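Local coordinates for DUF3829 family protein (Bacteroides vulgatus, PDB 4YJW) that is of unknown function but is probably an exported lipoprotein, built as an elongated all-helical bundle of the DUF3829 family, at residues V41-Q47 / I126-L131; L54-P60 / S97-Y103. All coordinates share one frame; numbering follows the deposited sequence. Where two conformers were deposited one is given.

Contact 1 (V41-Q47 / I126-L131)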
loop_
_atom_site.group_PDB
_atom_site.type_symbol
_atom_site.label_atom_id
_atom_site.label_comp_id
_atom_site.label_asym_id
_atom_site.label_seq_id
_atom_site.Cartn_x
_atom_site.Cartn_y
_atom_site.Cartn_z
ATOM N N VAL A 41 1.133 -4.612 -13.730
ATOM C CA VAL A 41 0.945 -3.204 -14.128
ATOM C C VAL A 41 2.281 -2.652 -14.672
ATOM O O VAL A 41 2.291 -1.974 -15.694
ATOM C CB VAL A 41 0.387 -2.350 -12.963
ATOM C CG1 VAL A 41 0.512 -0.846 -13.278
ATOM C CG2 VAL A 41 -1.082 -2.734 -12.701
ATOM N N LEU A 42 3.401 -2.986 -14.042
ATOM C CA LEU A 42 4.697 -2.525 -14.581
ATOM C C LEU A 42 4.933 -3.081 -15.993
ATOM O O LEU A 42 5.360 -2.348 -16.862
ATOM C CB LEU A 42 5.842 -2.915 -13.646
ATOM C CG LEU A 42 5.855 -2.218 -12.275
ATOM C CD1 LEU A 42 6.946 -2.794 -11.404
ATOM C CD2 LEU A 42 6.093 -0.713 -12.412
ATOM N N GLY A 43 4.576 -4.341 -16.225
ATOM C CA GLY A 43 4.705 -4.928 -17.561
ATOM C C GLY A 43 3.829 -4.209 -18.584
ATOM O O GLY A 43 4.267 -3.973 -19.718
ATOM N N TYR A 44 2.629 -3.743 -18.164
ATOM C CA TYR A 44 1.702 -3.026 -19.048
ATOM C C TYR A 44 2.248 -1.643 -19.413
ATOM O O TYR A 44 1.820 -1.074 -20.410
ATOM C CB TYR A 44 0.296 -2.889 -18.427
ATOM C CG TYR A 44 -0.381 -4.211 -18.145
ATOM C CD1 TYR A 44 -0.193 -5.309 -18.988
ATOM C CD2 TYR A 44 -1.248 -4.356 -17.070
ATOM C CE1 TYR A 44 -0.798 -6.541 -18.723
ATOM C CE2 TYR A 44 -1.872 -5.581 -16.802
ATOM C CZ TYR A 44 -1.647 -6.667 -17.635
ATOM O OH TYR A 44 -2.243 -7.896 -17.384
ATOM N N LEU A 45 3.225 -1.134 -18.634
ATOM C CA LEU A 45 3.857 0.163 -18.909
ATOM C C LEU A 45 5.019 0.034 -19.909
ATOM O O LEU A 45 5.587 1.060 -20.344
ATOM C CB LEU A 45 4.366 0.774 -17.591
ATOM C CG LEU A 45 3.315 1.159 -16.566
ATOM C CD1 LEU A 45 3.978 1.333 -15.203
ATOM C CD2 LEU A 45 2.630 2.474 -16.935
ATOM N N ASP A 46 5.369 -1.213 -20.298
ATOM C CA ASP A 46 6.488 -1.433 -21.219
ATOM C C ASP A 46 6.284 -0.750 -22.570
ATOM O O ASP A 46 5.183 -0.705 -23.110
ATOM C CB ASP A 46 6.744 -2.932 -21.448
ATOM C CG ASP A 46 8.066 -3.159 -22.154
ATOM O OD1 ASP A 46 9.117 -2.917 -21.530
ATOM O OD2 ASP A 46 8.045 -3.456 -23.362
ATOM N N GLN A 47 7.373 -0.208 -23.102
ATOM C CA GLN A 47 7.425 0.527 -24.364
ATOM C C GLN A 47 6.940 -0.310 -25.564
ATOM O O GLN A 47 6.465 0.255 -26.542
ATOM C CB GLN A 47 8.887 0.974 -24.612
ATOM C CG GLN A 47 9.405 2.023 -23.595
ATOM C CD GLN A 47 10.035 1.485 -22.319
ATOM O OE1 GLN A 47 9.766 0.362 -21.860
ATOM N NE2 GLN A 47 10.802 2.334 -21.636
ATOM N N ILE A 126 5.741 8.792 -16.090
ATOM C CA ILE A 126 4.908 7.805 -15.401
ATOM C C ILE A 126 5.699 6.511 -15.183
ATOM O O ILE A 126 5.675 5.978 -14.073
ATOM C CB ILE A 126 3.564 7.544 -16.157
ATOM C CG1 ILE A 126 2.642 8.785 -16.033
ATOM C CG2 ILE A 126 2.863 6.270 -15.597
ATOM C CD1 ILE A 126 1.298 8.765 -16.893
ATOM N N ARG A 127 6.424 6.027 -16.201
ATOM C CA ARG A 127 7.217 4.778 -16.027
ATOM C C ARG A 127 8.211 4.912 -14.870
ATOM O O ARG A 127 8.353 3.988 -14.061
ATOM C CB ARG A 127 7.981 4.422 -17.325
ATOM C CG ARG A 127 7.044 3.918 -18.427
ATOM C CD ARG A 127 7.731 3.983 -19.779
ATOM N NE ARG A 127 6.774 3.587 -20.810
ATOM C CZ ARG A 127 6.747 4.056 -22.045
ATOM N NH1 ARG A 127 7.646 4.957 -22.446
ATOM N NH2 ARG A 127 5.842 3.614 -22.904
ATOM N N LYS A 128 8.932 6.038 -14.799
ATOM C CA LYS A 128 9.928 6.215 -13.742
ATOM C C LYS A 128 9.266 6.243 -12.352
ATOM O O LYS A 128 9.761 5.623 -11.402
ATOM C CB LYS A 128 10.738 7.503 -13.978
ATOM C CG LYS A 128 11.674 7.437 -15.205
ATOM C CD LYS A 128 12.545 8.707 -15.281
ATOM C CE LYS A 128 11.770 9.896 -15.792
ATOM N NZ LYS A 128 12.660 11.069 -16.021
ATOM N N GLU A 129 8.146 6.952 -12.241
ATOM C CA GLU A 129 7.430 7.118 -10.973
ATOM C C GLU A 129 6.792 5.812 -10.537
ATOM O O GLU A 129 6.863 5.473 -9.354
ATOM C CB GLU A 129 6.380 8.218 -11.101
ATOM C CG GLU A 129 5.688 8.590 -9.789
ATOM C CD GLU A 129 6.503 9.206 -8.661
ATOM O OE1 GLU A 129 7.541 9.854 -8.935
ATOM O OE2 GLU A 129 6.067 9.071 -7.493
ATOM N N GLU A 130 6.218 5.056 -11.487
ATOM C CA GLU A 130 5.593 3.755 -11.171
ATOM C C GLU A 130 6.630 2.770 -10.642
ATOM O O GLU A 130 6.321 1.995 -9.735
ATOM C CB GLU A 130 4.870 3.174 -12.401
ATOM C CG GLU A 130 3.658 3.988 -12.810
ATOM C CD GLU A 130 2.519 3.897 -11.821
ATOM O OE1 GLU A 130 2.552 4.646 -10.820
ATOM O OE2 GLU A 130 1.570 3.123 -12.076
ATOM N N LEU A 131 7.866 2.794 -11.192
ATOM C CA LEU A 131 8.919 1.885 -10.713
ATOM C C LEU A 131 9.263 2.229 -9.254
ATOM O O LEU A 131 9.341 1.336 -8.404
ATOM C CB LEU A 131 10.180 1.920 -11.620
ATOM C CG LEU A 131 11.350 0.989 -11.195
ATOM C CD1 LEU A 131 10.971 -0.493 -11.285
ATOM C CD2 LEU A 131 12.621 1.285 -11.973
#
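L45 and R127 hold together the C-terminal end of helix 35-44 and the long helix 121-159, two neighbours in an all-alpha helical bundle. The tight part is apolar and centres on L45, whose two methyls divide between E130 and I126, one turn apart. CD1 of L45 presses on the aliphatic start of E130, 3.5 Å from its CB, while CD2 of L45 meets CG2 of I126 at 4.0 Å; the leucine crosses both side chains at about a right angle. One turn earlier L42 reaches in with a single branch, its CD2 lying 3.8 Å from the backbone O of E130. CB and CG of E130 lie against L45, with CB also near L42, and the bend at chi2 (-69°) turns the carboxylate toward N102 on helix 79-111, from which OE1 probably takes a hydrogen bond.

Toward solvent the contact loosens and turns polar. R127 stretches out from CG to NE across the place where the helix has given way to loop, and D124, one turn back on its own helix, forms a salt bridge with NH1 while Y106 bonds NH2. Q47, exposed, lays its CG over one face of the R127 guanidinium, 3.6 Å from NH1 of R127, and the plane of its amide is stacked on the guanidinium at 27°. The main-chain carbonyl of L45 is claimed by a side chain: NE of R127 donates to O of L45 at 2.8 Å, nearly in line with the C=O bond but 20° out of the guanidinium plane.

Contact 2 (L54-P60 / S97-Y103)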
loop_
_atom_site.group_PDB
_atom_site.type_symbol
_atom_site.label_atom_id
_atom_site.label_comp_id
_atom_site.label_asym_id
_atom_site.label_seq_id
_atom_site.Cartn_x
_atom_site.Cartn_y
_atom_site.Cartn_z
ATOM N N LEU A 54 -3.605 -2.596 -23.786
ATOM C CA LEU A 54 -3.517 -2.156 -22.386
ATOM C C LEU A 54 -4.832 -2.420 -21.639
ATOM O O LEU A 54 -5.870 -1.872 -22.013
ATOM C CB LEU A 54 -3.125 -0.665 -22.276
ATOM C CG LEU A 54 -1.832 -0.250 -22.979
ATOM C CD1 LEU A 54 -1.659 1.275 -22.963
ATOM C CD2 LEU A 54 -0.616 -0.938 -22.367
ATOM N N PRO A 55 -4.847 -3.286 -20.607
ATOM C CA PRO A 55 -6.124 -3.564 -19.947
ATOM C C PRO A 55 -6.420 -2.609 -18.798
ATOM O O PRO A 55 -5.516 -1.971 -18.270
ATOM C CB PRO A 55 -5.940 -4.993 -19.438
ATOM C CG PRO A 55 -4.475 -5.082 -19.109
ATOM C CD PRO A 55 -3.746 -4.105 -20.035
ATOM N N VAL A 56 -7.682 -2.552 -18.376
ATOM C CA VAL A 56 -8.041 -1.765 -17.188
ATOM C C VAL A 56 -7.553 -2.566 -15.971
ATOM O O VAL A 56 -7.770 -3.782 -15.904
ATOM C CB VAL A 56 -9.574 -1.502 -17.113
ATOM C CG1 VAL A 56 -9.986 -0.950 -15.740
ATOM C CG2 VAL A 56 -10.014 -0.560 -18.226
ATOM N N VAL A 57 -6.904 -1.898 -15.024
ATOM C CA VAL A 57 -6.464 -2.549 -13.774
ATOM C C VAL A 57 -6.970 -1.666 -12.647
ATOM O O VAL A 57 -6.402 -0.610 -12.417
ATOM C CB VAL A 57 -4.936 -2.814 -13.689
ATOM C CG1 VAL A 57 -4.636 -3.546 -12.383
ATOM C CG2 VAL A 57 -4.477 -3.674 -14.889
ATOM N N SER A 58 -8.034 -2.090 -11.978
ATOM C CA SER A 58 -8.672 -1.299 -10.920
ATOM C C SER A 58 -7.905 -1.341 -9.609
ATOM O O SER A 58 -7.315 -2.366 -9.266
ATOM C CB SER A 58 -10.098 -1.793 -10.684
ATOM O OG SER A 58 -10.858 -1.757 -11.880
ATOM N N GLN A 59 -7.938 -0.221 -8.855
ATOM C CA GLN A 59 -7.301 -0.178 -7.543
ATOM C C GLN A 59 -8.064 -1.098 -6.600
ATOM O O GLN A 59 -9.286 -1.001 -6.577
ATOM C CB GLN A 59 -7.369 1.259 -6.995
ATOM C CG GLN A 59 -6.667 1.443 -5.661
ATOM C CD GLN A 59 -6.897 2.835 -5.142
ATOM O OE1 GLN A 59 -6.935 3.804 -5.892
ATOM N NE2 GLN A 59 -7.132 2.945 -3.857
ATOM N N PRO A 60 -7.399 -1.954 -5.805
ATOM C CA PRO A 60 -8.147 -2.764 -4.818
ATOM C C PRO A 60 -8.803 -1.850 -3.784
ATOM O O PRO A 60 -8.216 -0.838 -3.425
ATOM C CB PRO A 60 -7.065 -3.670 -4.197
ATOM C CG PRO A 60 -5.778 -3.029 -4.497
ATOM C CD PRO A 60 -5.946 -2.204 -5.736
ATOM N N SER A 97 -2.852 4.796 -4.177
ATOM C CA SER A 97 -3.702 5.646 -5.012
ATOM C C SER A 97 -2.928 6.129 -6.244
ATOM O O SER A 97 -3.390 5.944 -7.371
ATOM C CB SER A 97 -4.202 6.838 -4.200
ATOM O OG SER A 97 -5.071 7.626 -4.996
ATOM N N ALA A 98 -1.714 6.623 -6.024
ATOM C CA ALA A 98 -0.870 7.138 -7.103
ATOM C C ALA A 98 -0.536 6.038 -8.103
ATOM O O ALA A 98 -0.578 6.301 -9.308
ATOM C CB ALA A 98 0.411 7.726 -6.531
ATOM N N PHE A 99 -0.158 4.833 -7.617
ATOM C CA PHE A 99 0.239 3.728 -8.488
ATOM C C PHE A 99 -0.877 3.356 -9.468
ATOM O O PHE A 99 -0.631 3.266 -10.681
ATOM C CB PHE A 99 0.668 2.498 -7.660
ATOM C CG PHE A 99 1.251 1.402 -8.528
ATOM C CD1 PHE A 99 2.568 1.477 -8.982
ATOM C CD2 PHE A 99 0.470 0.308 -8.918
ATOM C CE1 PHE A 99 3.110 0.443 -9.773
ATOM C CE2 PHE A 99 0.998 -0.700 -9.738
ATOM C CZ PHE A 99 2.327 -0.638 -10.137
ATOM N N TYR A 100 -2.099 3.172 -8.965
ATOM C CA TYR A 100 -3.213 2.770 -9.838
ATOM C C TYR A 100 -3.768 3.930 -10.632
ATOM O O TYR A 100 -4.110 3.737 -11.796
ATOM C CB TYR A 100 -4.307 2.075 -9.016
ATOM C CG TYR A 100 -3.884 0.688 -8.594
ATOM C CD1 TYR A 100 -3.195 0.485 -7.401
ATOM C CD2 TYR A 100 -4.145 -0.421 -9.399
ATOM C CE1 TYR A 100 -2.788 -0.778 -7.007
ATOM C CE2 TYR A 100 -3.754 -1.704 -9.005
ATOM C CZ TYR A 100 -3.089 -1.876 -7.798
ATOM O OH TYR A 100 -2.709 -3.116 -7.372
ATOM N N GLU A 101 -3.801 5.152 -10.066
ATOM C CA GLU A 101 -4.274 6.313 -10.838
ATOM C C GLU A 101 -3.295 6.649 -11.983
ATOM O O GLU A 101 -3.747 7.025 -13.069
ATOM C CB GLU A 101 -4.488 7.548 -9.945
ATOM C CG GLU A 101 -5.779 7.452 -9.120
ATOM C CD GLU A 101 -7.092 7.375 -9.891
ATOM O OE1 GLU A 101 -7.207 8.030 -10.949
ATOM O OE2 GLU A 101 -8.023 6.688 -9.416
ATOM N N ASN A 102 -1.960 6.562 -11.727
ATOM C CA ASN A 102 -0.952 6.828 -12.770
ATOM C C ASN A 102 -1.133 5.860 -13.933
ATOM O O ASN A 102 -1.022 6.281 -15.083
ATOM C CB ASN A 102 0.478 6.712 -12.221
ATOM C CG ASN A 102 0.926 7.879 -11.390
ATOM O OD1 ASN A 102 0.327 8.960 -11.413
ATOM N ND2 ASN A 102 1.993 7.677 -10.604
ATOM N N TYR A 103 -1.407 4.578 -13.644
ATOM C CA TYR A 103 -1.614 3.586 -14.717
ATOM C C TYR A 103 -2.903 3.917 -15.496
ATOM O O TYR A 103 -2.916 3.837 -16.722
ATOM C CB TYR A 103 -1.663 2.144 -14.190
ATOM C CG TYR A 103 -1.957 1.158 -15.304
ATOM C CD1 TYR A 103 -1.060 0.986 -16.362
ATOM C CD2 TYR A 103 -3.213 0.564 -15.417
ATOM C CE1 TYR A 103 -1.383 0.210 -17.473
ATOM C CE2 TYR A 103 -3.534 -0.253 -16.510
ATOM C CZ TYR A 103 -2.617 -0.422 -17.537
ATOM O OH TYR A 103 -2.938 -1.191 -18.630
HETATM O O HOH W 1 -5.831 1.929 -12.781
HETATM O O HOH W 2 -7.471 6.306 -4.914
HETATM O O HOH W 3 -8.394 4.241 -8.465
#
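Y100 and Y103 are two ridges on helix 79-111 over which the extended, irregular segment 54-60 is draped, part of the linker that joins helix 35-44 to helix 64-71 along the outside of the helical bundle. The Y100 ring is the broad bump, and Q59 and P60, in extended backbone, lay CA and CD over one face of it. Both are CH-pi contacts: CA of Q59 sits 3.9 Å from the centroid of the Y100 ring, and CD of P60 lies nearer the phenol end, 3.5 Å from CZ of Y100. F99 backs the opposite face, so the ring is sandwiched, and its hydroxyl is tied to E37 on helix 35-44.

V57 is the bump in return. It points at the helix and wedges between the tyrosines, with its two methyls split by chi1 near 180°: CG1 of V57 touches CE2 of Y100, and CG2 of V57 touches CE2 of Y103, each at 3.9 Å. V41 of helix 35-44 also lies against this valine. Q59, extended beyond CG, runs past the base of the Y100 ring, its CB 3.8 Å from CB of Y100, to bring OE1 over the start of the helix segment.

Three waters bridge the two segments. One molecule donates to both O of V57 and O of Y100, while two others link OE1 of Q59 to S97 OG and to E101 OE2. At the far end Y103 reaches P55, crossing the proline at about a right angle, and its OH donates to O of P55 at 2.7 Å, in the carbonyl plane and on a lone pair.

In the fold
The two contacts share no segment, yet their centres are about 11 Å apart and each borrows from the other's helices: side chains of helix 79-111 touch contact 1, and those of helix 35-44 touch contact 2. In sequence, both segments of contact 2 fall between the two of contact 1. Each is partly buried, contact 2 lying somewhat closer to the centre of the chain. Contact 1 joins helix to helix, leucine-packed inside and guanidinium-bound at its outer end; contact 2 lays a linker on a helix, relying on aromatic faces, a tyrosine hydroxyl and bridging waters. They meet where CE2 of Y44 packs against CG of P55.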